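Long-range contacts in member of DUF4221 family (Bacteroides vulgatus, PDB 3S9J), which is of unknown function but folds as a six-bladed beta-propeller of the DUF4221 family, built of four-stranded antiparallel sheets around a central axis: residues R163-A168 / P181-P186; F146-I151 / G197-S202; Q119-R124 / V177-I182. All blocks are in the same frame, centred on the assembly; numbering follows the deposited sequence. Where two conformers were deposited one is given.

Interaction 1. Residues R163-A168 / P181-P186. With FMT (formic acid), chain E.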
loop_
_atom_site.group_PDB
_atom_site.type_symbol
_atom_site.label_atom_id
_atom_site.label_comp_id
_atom_site.label_asym_id
_atom_site.label_seq_id
_atom_site.Cartn_x
_atom_site.Cartn_y
_atom_site.Cartn_z
ATOM N N ARG A 163 0.862 7.458 -22.669
ATOM C CA ARG A 163 1.504 8.764 -22.519
ATOM C C ARG A 163 1.380 9.316 -21.096
ATOM O O ARG A 163 1.821 10.432 -20.834
ATOM C CB ARG A 163 0.883 9.765 -23.496
ATOM C CG ARG A 163 1.049 9.389 -24.949
ATOM C CD ARG A 163 0.767 10.598 -25.822
ATOM N NE ARG A 163 -0.662 10.912 -25.868
ATOM C CZ ARG A 163 -1.463 10.686 -26.914
ATOM N NH1 ARG A 163 -0.994 10.141 -28.035
ATOM N NH2 ARG A 163 -2.751 11.012 -26.841
ATOM N N THR A 164 0.758 8.557 -20.187
ATOM C CA THR A 164 0.555 9.024 -18.822
ATOM C C THR A 164 1.566 8.334 -17.908
ATOM O O THR A 164 1.684 7.117 -17.910
ATOM C CB THR A 164 -0.913 8.696 -18.354
ATOM O OG1 THR A 164 -1.846 9.366 -19.219
ATOM C CG2 THR A 164 -1.157 9.105 -16.884
ATOM N N HIS A 165 2.284 9.119 -17.105
ATOM C CA HIS A 165 3.326 8.580 -16.252
ATOM C C HIS A 165 2.729 7.928 -15.000
ATOM O O HIS A 165 1.865 8.510 -14.334
ATOM C CB HIS A 165 4.270 9.689 -15.784
ATOM C CG HIS A 165 4.977 10.393 -16.891
ATOM N ND1 HIS A 165 4.482 11.535 -17.492
ATOM C CD2 HIS A 165 6.145 10.116 -17.509
ATOM C CE1 HIS A 165 5.327 11.934 -18.430
ATOM N NE2 HIS A 165 6.346 11.094 -18.462
HETATM N N MSE A 166 3.265 6.765 -14.655
HETATM C CA MSE A 166 2.918 6.067 -13.432
HETATM C C MSE A 166 3.618 6.595 -12.175
HETATM O O MSE A 166 3.127 6.372 -11.090
HETATM C CB MSE A 166 3.196 4.574 -13.554
HETATM C CG MSE A 166 2.147 3.813 -14.422
HETATM SE SE MSE A 166 2.646 1.969 -14.699
HETATM C CE MSE A 166 2.468 1.431 -12.927
ATOM N N PHE A 167 4.802 7.212 -12.337
ATOM C CA PHE A 167 5.588 7.698 -11.223
ATOM C C PHE A 167 6.201 9.057 -11.506
ATOM O O PHE A 167 6.422 9.424 -12.664
ATOM C CB PHE A 167 6.730 6.724 -10.935
ATOM C CG PHE A 167 6.267 5.426 -10.341
ATOM C CD1 PHE A 167 6.146 5.287 -8.960
ATOM C CD2 PHE A 167 5.941 4.354 -11.152
ATOM C CE1 PHE A 167 5.722 4.091 -8.410
ATOM C CE2 PHE A 167 5.501 3.166 -10.599
ATOM C CZ PHE A 167 5.396 3.039 -9.237
ATOM N N ALA A 168 6.454 9.785 -10.437
ATOM C CA ALA A 168 7.247 11.001 -10.457
ATOM C C ALA A 168 8.166 10.946 -9.258
ATOM O O ALA A 168 7.887 10.221 -8.308
ATOM C CB ALA A 168 6.384 12.225 -10.392
ATOM N N PRO A 181 9.955 7.846 -16.737
ATOM C CA PRO A 181 9.411 7.310 -18.010
ATOM C C PRO A 181 8.911 5.848 -17.914
ATOM O O PRO A 181 9.364 4.946 -18.643
ATOM C CB PRO A 181 10.583 7.488 -18.977
ATOM C CG PRO A 181 11.788 7.343 -18.100
ATOM C CD PRO A 181 11.423 7.994 -16.804
ATOM N N ILE A 182 7.969 5.649 -16.997
ATOM C CA ILE A 182 7.240 4.407 -16.790
ATOM C C ILE A 182 5.795 4.808 -16.946
ATOM O O ILE A 182 5.290 5.617 -16.165
ATOM C CB ILE A 182 7.450 3.849 -15.381
ATOM C CG1 ILE A 182 8.919 3.476 -15.152
ATOM C CG2 ILE A 182 6.546 2.591 -15.119
ATOM C CD1 ILE A 182 9.184 3.163 -13.646
ATOM N N PHE A 183 5.153 4.268 -17.973
ATOM C CA PHE A 183 3.839 4.726 -18.414
ATOM C C PHE A 183 2.756 3.675 -18.108
ATOM O O PHE A 183 3.037 2.487 -17.996
ATOM C CB PHE A 183 3.887 5.018 -19.903
ATOM C CG PHE A 183 4.824 6.153 -20.247
ATOM C CD1 PHE A 183 4.397 7.470 -20.123
ATOM C CD2 PHE A 183 6.135 5.907 -20.621
ATOM C CE1 PHE A 183 5.255 8.525 -20.411
ATOM C CE2 PHE A 183 6.994 6.961 -20.915
ATOM C CZ PHE A 183 6.549 8.265 -20.794
ATOM N N TYR A 184 1.524 4.128 -18.006
ATOM C CA TYR A 184 0.424 3.197 -17.809
ATOM C C TYR A 184 0.328 2.270 -19.027
ATOM O O TYR A 184 0.549 2.685 -20.151
ATOM C CB TYR A 184 -0.898 3.945 -17.633
ATOM C CG TYR A 184 -1.131 4.451 -16.257
ATOM C CD1 TYR A 184 -0.587 5.661 -15.829
ATOM C CD2 TYR A 184 -1.904 3.726 -15.357
ATOM C CE1 TYR A 184 -0.804 6.147 -14.512
ATOM C CE2 TYR A 184 -2.124 4.203 -14.057
ATOM C CZ TYR A 184 -1.589 5.412 -13.644
ATOM O OH TYR A 184 -1.832 5.863 -12.353
ATOM N N PRO A 185 0.049 0.994 -18.787
ATOM C CA PRO A 185 -0.012 0.029 -19.870
ATOM C C PRO A 185 -1.310 0.201 -20.672
ATOM O O PRO A 185 -2.304 0.725 -20.141
ATOM C CB PRO A 185 0.019 -1.318 -19.142
ATOM C CG PRO A 185 -0.547 -1.046 -17.796
ATOM C CD PRO A 185 -0.137 0.371 -17.465
ATOM N N PRO A 186 -1.300 -0.211 -21.946
ATOM C CA PRO A 186 -2.480 -0.030 -22.821
ATOM C C PRO A 186 -3.523 -1.121 -22.605
ATOM O O PRO A 186 -3.878 -1.847 -23.548
ATOM C CB PRO A 186 -1.874 -0.112 -24.227
ATOM C CG PRO A 186 -0.738 -1.084 -24.067
ATOM C CD PRO A 186 -0.151 -0.768 -22.689
HETATM C C FMT E . -2.204 13.318 -22.669
HETATM O O1 FMT E . -1.919 12.383 -23.418
HETATM O O2 FMT E . -2.125 13.216 -21.444
#
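The selenium of Met166 (a selenomethionine) lies 3.4 Å from the carbonyl O of Phe183, while the same side chain presses CG onto a face of the Tyr184 ring. CG stands 3.7 Å from the ring centroid, 16° off the normal, a CH-pi contact; SE, farther above that face, makes it a Met-aromatic pair. With CG anti to its carbonyl carbon (chi1 -75°), Met166 sends its chain across the ring, and SE goes on to Ile182 CG2 and Pro185 CD. The carbonyl O of Thr164 meets the Tyr184 ring at its edge and accepts the Tyr184 backbone N at 3.0 Å. Met166 N donates to Ile182 O at 2.8 Å, almost straight. These two bonds flank the non-hydrogen-bonded antiparallel pair His165-Phe183, whose rings meet obliquely: Phe183 CE1 sits 3.4 Å from His165 NE2 over a face of the imidazole, the planes 38° apart. Trp179 stacks on His165, and Tyr184 OH is held by Gln149 O. Arg163 NE gives a nearly straight bond to O1 of a formic acid, probably from the crystallisation liquor. Such pairing is that of a beta hairpin, here the last two strands of a propeller blade, each turning a corner.

Interaction 2. Residues F146-I151 / G197-S202. With GOL (glycerol), chain R; FMT (formic acid), chain F.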
loop_
_atom_site.group_PDB
_atom_site.type_symbol
_atom_site.label_atom_id
_atom_site.label_comp_id
_atom_site.label_asym_id
_atom_site.label_seq_id
_atom_site.Cartn_x
_atom_site.Cartn_y
_atom_site.Cartn_z
ATOM N N PHE A 146 10.281 8.653 -4.874
ATOM C CA PHE A 146 9.462 8.237 -6.005
ATOM C C PHE A 146 8.110 7.853 -5.496
ATOM O O PHE A 146 7.999 7.092 -4.516
ATOM C CB PHE A 146 10.080 7.034 -6.665
ATOM C CG PHE A 146 11.312 7.342 -7.442
ATOM C CD1 PHE A 146 12.511 7.663 -6.791
ATOM C CD2 PHE A 146 11.296 7.286 -8.837
ATOM C CE1 PHE A 146 13.652 7.927 -7.525
ATOM C CE2 PHE A 146 12.458 7.564 -9.563
ATOM C CZ PHE A 146 13.616 7.875 -8.908
ATOM N N LEU A 147 7.087 8.354 -6.168
ATOM C CA LEU A 147 5.672 8.279 -5.769
ATOM C C LEU A 147 4.807 7.882 -6.972
ATOM O O LEU A 147 5.080 8.336 -8.069
ATOM C CB LEU A 147 5.141 9.672 -5.354
ATOM C CG LEU A 147 5.531 10.366 -4.037
ATOM C CD1 LEU A 147 4.307 11.018 -3.430
ATOM C CD2 LEU A 147 6.132 9.428 -3.049
ATOM N N ARG A 148 3.709 7.180 -6.727
ATOM C CA ARG A 148 2.714 6.944 -7.762
ATOM C C ARG A 148 2.122 8.249 -8.232
ATOM O O ARG A 148 1.932 9.190 -7.448
ATOM C CB ARG A 148 1.595 6.043 -7.196
ATOM C CG ARG A 148 0.348 5.937 -8.013
ATOM C CD ARG A 148 -0.564 4.840 -7.447
ATOM N NE ARG A 148 -1.883 4.887 -8.057
ATOM C CZ ARG A 148 -2.907 5.632 -7.652
ATOM N NH1 ARG A 148 -2.805 6.445 -6.605
ATOM N NH2 ARG A 148 -4.050 5.569 -8.336
ATOM N N GLN A 149 1.764 8.286 -9.507
ATOM C CA GLN A 149 1.030 9.403 -10.060
ATOM C C GLN A 149 -0.295 8.922 -10.697
ATOM O O GLN A 149 -0.354 7.837 -11.281
ATOM C CB GLN A 149 1.890 10.134 -11.083
ATOM C CG GLN A 149 3.032 10.874 -10.401
ATOM C CD GLN A 149 2.557 12.088 -9.645
ATOM O OE1 GLN A 149 2.277 13.135 -10.239
ATOM N NE2 GLN A 149 2.469 11.971 -8.342
ATOM N N GLU A 150 -1.327 9.744 -10.512
ATOM C CA GLU A 150 -2.653 9.447 -11.062
ATOM C C GLU A 150 -2.815 10.139 -12.435
ATOM O O GLU A 150 -1.913 10.851 -12.902
ATOM C CB GLU A 150 -3.744 9.842 -10.037
ATOM C CG GLU A 150 -3.740 8.966 -8.742
ATOM C CD GLU A 150 -4.892 9.275 -7.786
ATOM O OE1 GLU A 150 -5.744 10.102 -8.164
ATOM O OE2 GLU A 150 -4.957 8.707 -6.657
ATOM N N ILE A 151 -3.945 9.900 -13.111
ATOM C CA ILE A 151 -4.194 10.504 -14.423
ATOM C C ILE A 151 -4.387 12.039 -14.366
ATOM O O ILE A 151 -4.862 12.567 -13.383
ATOM C CB ILE A 151 -5.401 9.835 -15.132
ATOM C CG1 ILE A 151 -6.675 10.015 -14.300
ATOM C CG2 ILE A 151 -5.091 8.355 -15.364
ATOM C CD1 ILE A 151 -7.952 9.514 -14.955
ATOM N N GLY A 197 -13.040 4.798 -11.091
ATOM C CA GLY A 197 -11.855 4.084 -10.529
ATOM C C GLY A 197 -11.509 2.970 -11.497
ATOM O O GLY A 197 -12.005 2.969 -12.630
ATOM N N GLY A 198 -10.705 1.999 -11.062
ATOM C CA GLY A 198 -10.423 0.814 -11.884
ATOM C C GLY A 198 -8.995 0.734 -12.401
ATOM O O GLY A 198 -8.573 -0.292 -12.909
ATOM N N TYR A 199 -8.227 1.820 -12.249
ATOM C CA TYR A 199 -6.858 1.854 -12.783
ATOM C C TYR A 199 -5.805 1.886 -11.675
ATOM O O TYR A 199 -4.651 2.180 -11.928
ATOM C CB TYR A 199 -6.656 3.023 -13.756
ATOM C CG TYR A 199 -6.856 4.385 -13.169
ATOM C CD1 TYR A 199 -8.114 4.961 -13.121
ATOM C CD2 TYR A 199 -5.780 5.118 -12.671
ATOM C CE1 TYR A 199 -8.317 6.216 -12.575
ATOM C CE2 TYR A 199 -5.979 6.380 -12.115
ATOM C CZ TYR A 199 -7.257 6.920 -12.074
ATOM O OH TYR A 199 -7.504 8.166 -11.544
ATOM N N GLY A 200 -6.199 1.507 -10.471
ATOM C CA GLY A 200 -5.295 1.487 -9.346
ATOM C C GLY A 200 -4.247 0.407 -9.456
ATOM O O GLY A 200 -4.449 -0.641 -10.117
ATOM N N PHE A 201 -3.139 0.634 -8.762
ATOM C CA PHE A 201 -2.114 -0.385 -8.619
ATOM C C PHE A 201 -1.409 -0.281 -7.291
ATOM O O PHE A 201 -1.357 0.791 -6.691
ATOM C CB PHE A 201 -1.076 -0.346 -9.748
ATOM C CG PHE A 201 -0.217 0.902 -9.790
ATOM C CD1 PHE A 201 -0.627 2.026 -10.493
ATOM C CD2 PHE A 201 1.040 0.911 -9.206
ATOM C CE1 PHE A 201 0.183 3.152 -10.587
ATOM C CE2 PHE A 201 1.861 2.039 -9.292
ATOM C CZ PHE A 201 1.428 3.157 -9.961
ATOM N N SER A 202 -0.870 -1.408 -6.850
ATOM C CA SER A 202 0.024 -1.487 -5.711
ATOM C C SER A 202 1.429 -1.685 -6.244
ATOM O O SER A 202 1.629 -2.129 -7.379
ATOM C CB SER A 202 -0.416 -2.656 -4.805
ATOM O OG SER A 202 0.493 -2.923 -3.729
HETATM C C1 GOL R . -8.686 6.389 -8.437
HETATM O O1 GOL R . -8.434 7.499 -7.606
HETATM C C2 GOL R . -7.899 5.162 -7.963
HETATM O O2 GOL R . -6.760 5.498 -7.182
HETATM C C3 GOL R . -7.442 4.361 -9.180
HETATM O O3 GOL R . -8.540 3.957 -9.993
HETATM C C FMT F . -9.018 1.174 -8.234
HETATM O O1 FMT F . -9.829 2.095 -8.300
HETATM O O2 FMT F . -8.668 0.525 -9.214
HETATM O O HOH W 1 -3.215 4.148 -10.555
#
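Arg148 lays its aliphatic stem over one face of the Phe201 ring, CD 3.9 Å from the centroid and displaced toward the rim, a CH-pi contact in which the two side chains run antiparallel alongside one another. CG anti to the backbone N (chi1 167°) and an extended chain as far as NE carry the guanidinium beyond the ring, its plane 69° from that of Phe201. Nearby, Ile151 sets CG1 3.4 Å from Tyr199 OH and CG2 over one face of the phenol, while glycerol O3 lies over the opposite face. No direct hydrogen bond joins the segments; a water accepts from Arg148 NH2 at 2.8 Å and donates to Tyr199 O, bridging them.

In the next shell, Glu150, in one of its two conformers, brings OE2 to 3.1 Å from Arg148 NH1, a salt bridge that may steady one end of the guanidinium. Arg148 NH2 also reaches glycerol O2, weakly, and Tyr199 N donates to glycerol O3. Gly198 N and Gly200 N both grip one formic acid, at 2.9 Å to O1 and O2 respectively. Farther out, Trp161 touches both Ile151 and Tyr199, and Phe216 meets Phe201. Glycerol and formic acid probably come from the crystallisation liquor, and may mark a surface pocket between neighbouring blades of the beta-propeller.

Interaction 3. Residues Q119-R124 / V177-I182. With FMT (formic acid), chain L.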
loop_
_atom_site.group_PDB
_atom_site.type_symbol
_atom_site.label_atom_id
_atom_site.label_comp_id
_atom_site.label_asym_id
_atom_site.label_seq_id
_atom_site.Cartn_x
_atom_site.Cartn_y
_atom_site.Cartn_z
ATOM N N GLN A 119 4.122 19.651 -6.969
ATOM C CA GLN A 119 3.104 19.831 -8.004
ATOM C C GLN A 119 3.726 19.282 -9.259
ATOM O O GLN A 119 4.929 18.944 -9.280
ATOM C CB GLN A 119 2.793 21.319 -8.186
ATOM C CG GLN A 119 2.076 21.937 -6.994
ATOM C CD GLN A 119 1.956 23.459 -7.127
ATOM O OE1 GLN A 119 2.945 24.174 -7.358
ATOM N NE2 GLN A 119 0.736 23.959 -6.976
ATOM N N THR A 120 2.943 19.212 -10.321
ATOM C CA THR A 120 3.478 18.769 -11.585
ATOM C C THR A 120 4.491 19.829 -12.034
ATOM O O THR A 120 4.474 20.979 -11.558
ATOM C CB THR A 120 2.407 18.600 -12.659
ATOM O OG1 THR A 120 1.871 19.878 -13.026
ATOM C CG2 THR A 120 1.257 17.644 -12.155
ATOM N N PRO A 121 5.378 19.451 -12.950
ATOM C CA PRO A 121 6.298 20.481 -13.504
ATOM C C PRO A 121 5.587 21.760 -13.956
ATOM O O PRO A 121 6.054 22.869 -13.652
ATOM C CB PRO A 121 6.952 19.745 -14.670
ATOM C CG PRO A 121 7.101 18.330 -14.159
ATOM C CD PRO A 121 5.782 18.082 -13.345
ATOM N N GLU A 122 4.426 21.620 -14.614
ATOM C CA GLU A 122 3.658 22.789 -15.055
ATOM C C GLU A 122 2.883 23.518 -13.953
ATOM O O GLU A 122 2.238 24.538 -14.234
ATOM C CB GLU A 122 2.707 22.413 -16.191
ATOM C CG GLU A 122 3.407 22.150 -17.482
ATOM C CD GLU A 122 4.131 23.403 -18.000
ATOM O OE1 GLU A 122 3.487 24.470 -18.106
ATOM O OE2 GLU A 122 5.341 23.308 -18.263
ATOM N N GLY A 123 2.944 23.018 -12.717
ATOM C CA GLY A 123 2.395 23.734 -11.585
ATOM C C GLY A 123 0.961 23.307 -11.242
ATOM O O GLY A 123 0.281 24.022 -10.518
ATOM N N ARG A 124 0.556 22.124 -11.695
ATOM C CA ARG A 124 -0.789 21.610 -11.412
ATOM C C ARG A 124 -0.818 20.747 -10.155
ATOM O O ARG A 124 0.178 20.100 -9.784
ATOM C CB ARG A 124 -1.309 20.791 -12.591
ATOM C CG ARG A 124 -1.729 21.620 -13.792
ATOM C CD ARG A 124 -2.573 20.763 -14.728
ATOM N NE ARG A 124 -1.749 19.856 -15.522
ATOM C CZ ARG A 124 -2.210 18.759 -16.112
ATOM N NH1 ARG A 124 -3.491 18.422 -15.982
ATOM N NH2 ARG A 124 -1.385 17.998 -16.822
ATOM N N VAL A 177 10.897 18.240 -9.247
ATOM C CA VAL A 177 10.059 17.074 -9.585
ATOM C C VAL A 177 10.387 16.646 -11.020
ATOM O O VAL A 177 10.538 17.482 -11.915
ATOM C CB VAL A 177 8.562 17.389 -9.420
ATOM C CG1 VAL A 177 7.690 16.218 -9.971
ATOM C CG2 VAL A 177 8.223 17.653 -7.922
ATOM N N LYS A 178 10.561 15.340 -11.220
ATOM C CA LYS A 178 10.795 14.755 -12.527
ATOM C C LYS A 178 9.731 13.702 -12.802
ATOM O O LYS A 178 9.350 12.949 -11.908
ATOM C CB LYS A 178 12.143 14.041 -12.593
ATOM C CG LYS A 178 13.334 14.889 -12.255
ATOM C CD LYS A 178 14.618 14.114 -12.485
ATOM C CE LYS A 178 15.725 14.556 -11.510
ATOM N NZ LYS A 178 15.772 13.706 -10.297
ATOM N N TRP A 179 9.259 13.649 -14.038
ATOM C CA TRP A 179 8.390 12.549 -14.456
ATOM C C TRP A 179 9.301 11.366 -14.768
ATOM O O TRP A 179 10.340 11.533 -15.410
ATOM C CB TRP A 179 7.659 12.867 -15.760
ATOM C CG TRP A 179 6.590 13.899 -15.733
ATOM C CD1 TRP A 179 6.562 15.060 -16.458
ATOM C CD2 TRP A 179 5.363 13.843 -15.010
ATOM N NE1 TRP A 179 5.396 15.739 -16.218
ATOM C CE2 TRP A 179 4.633 15.013 -15.343
ATOM C CE3 TRP A 179 4.789 12.907 -14.135
ATOM C CZ2 TRP A 179 3.373 15.286 -14.807
ATOM C CZ3 TRP A 179 3.549 13.183 -13.601
ATOM C CH2 TRP A 179 2.847 14.366 -13.944
ATOM N N ILE A 180 8.912 10.182 -14.347
ATOM C CA ILE A 180 9.695 8.978 -14.559
ATOM C C ILE A 180 9.108 8.273 -15.787
ATOM O O ILE A 180 7.887 8.161 -15.877
ATOM C CB ILE A 180 9.635 8.072 -13.330
ATOM C CG1 ILE A 180 10.062 8.878 -12.076
ATOM C CG2 ILE A 180 10.535 6.855 -13.527
ATOM C CD1 ILE A 180 11.428 9.575 -12.199
ATOM N N PRO A 181 9.955 7.846 -16.737
ATOM C CA PRO A 181 9.411 7.310 -18.010
ATOM C C PRO A 181 8.911 5.848 -17.914
ATOM O O PRO A 181 9.364 4.946 -18.643
ATOM C CB PRO A 181 10.583 7.488 -18.977
ATOM C CG PRO A 181 11.788 7.343 -18.100
ATOM C CD PRO A 181 11.423 7.994 -16.804
ATOM N N ILE A 182 7.969 5.649 -16.997
ATOM C CA ILE A 182 7.240 4.407 -16.790
ATOM C C ILE A 182 5.795 4.808 -16.946
ATOM O O ILE A 182 5.290 5.617 -16.165
ATOM C CB ILE A 182 7.450 3.849 -15.381
ATOM C CG1 ILE A 182 8.919 3.476 -15.152
ATOM C CG2 ILE A 182 6.546 2.591 -15.119
ATOM C CD1 ILE A 182 9.184 3.163 -13.646
HETATM C C FMT L . 2.131 18.839 -16.127
HETATM O O1 FMT L . 3.360 19.014 -15.947
HETATM O O2 FMT L . 1.214 19.426 -15.509
#
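A type I beta turn, Thr120 to Gly123, in the loop leading from one propeller blade to the next, rests here against the outermost strand of the following blade, 177-183. Pro121 leads the packing. Its CD rides 3.5 Å above the plane of the Trp179 indole, displaced toward the rim, and CG comes to 3.7 Å from Trp179 NE1; the two side chains cross at a slant. Trp179 CH2 reaches the methyl CG2 of Thr120 at the far end of the indole. Val177 points toward the loop, with CG2 beside the carbonyl O of Gln119, and Pro121 CD also approaches its CG1. On its other face Trp179 stacks with His165 of the neighbouring strand, so the indole is held between the loop and strand 165-171.

The turn is closed by Gly123 N to Thr120 O at 2.8 Å. Thr120 OG1, placed between the backbone N and carbonyl carbon (chi1 68°), faces back into the loop, accepts from Arg124 N at 2.9 Å and gives its own proton to formic acid O2. A valine here lacks the hydroxyl, and Arg124 N would probably be left without its acceptor, the end of the turn being less firmly fixed. In one of its two conformers, Arg124 also reaches O2 with NE and NH2. This formic acid, probably from the crystallisation liquor, is held at its other end too, where O1 receives Glu122 N at 3.1 Å.

Overall arrangement
All three contacts gather on one side of the chain, around the blade of strands 139-141, 144-148, 165-171 and 177-183. Interaction 1 joins its last two strands; interaction 2 ties strand 144-148 to the start of the next blade at 201-206; interaction 3 brings the loop from the preceding blade onto strand 177-183. Centres of interactions 1 and 2 lie about 9 Å apart, 1 and 3 about 11 Å, 2 and 3 about 14 Å. Along the chain, interactions 2 and 3 interleave, 119-124 first and 197-202 last, with interaction 1 between 146-151 and 197-202; interactions 1 and 3 share Pro181 and Ile182. One blade is thus joined internally, to its incoming loop and the next blade.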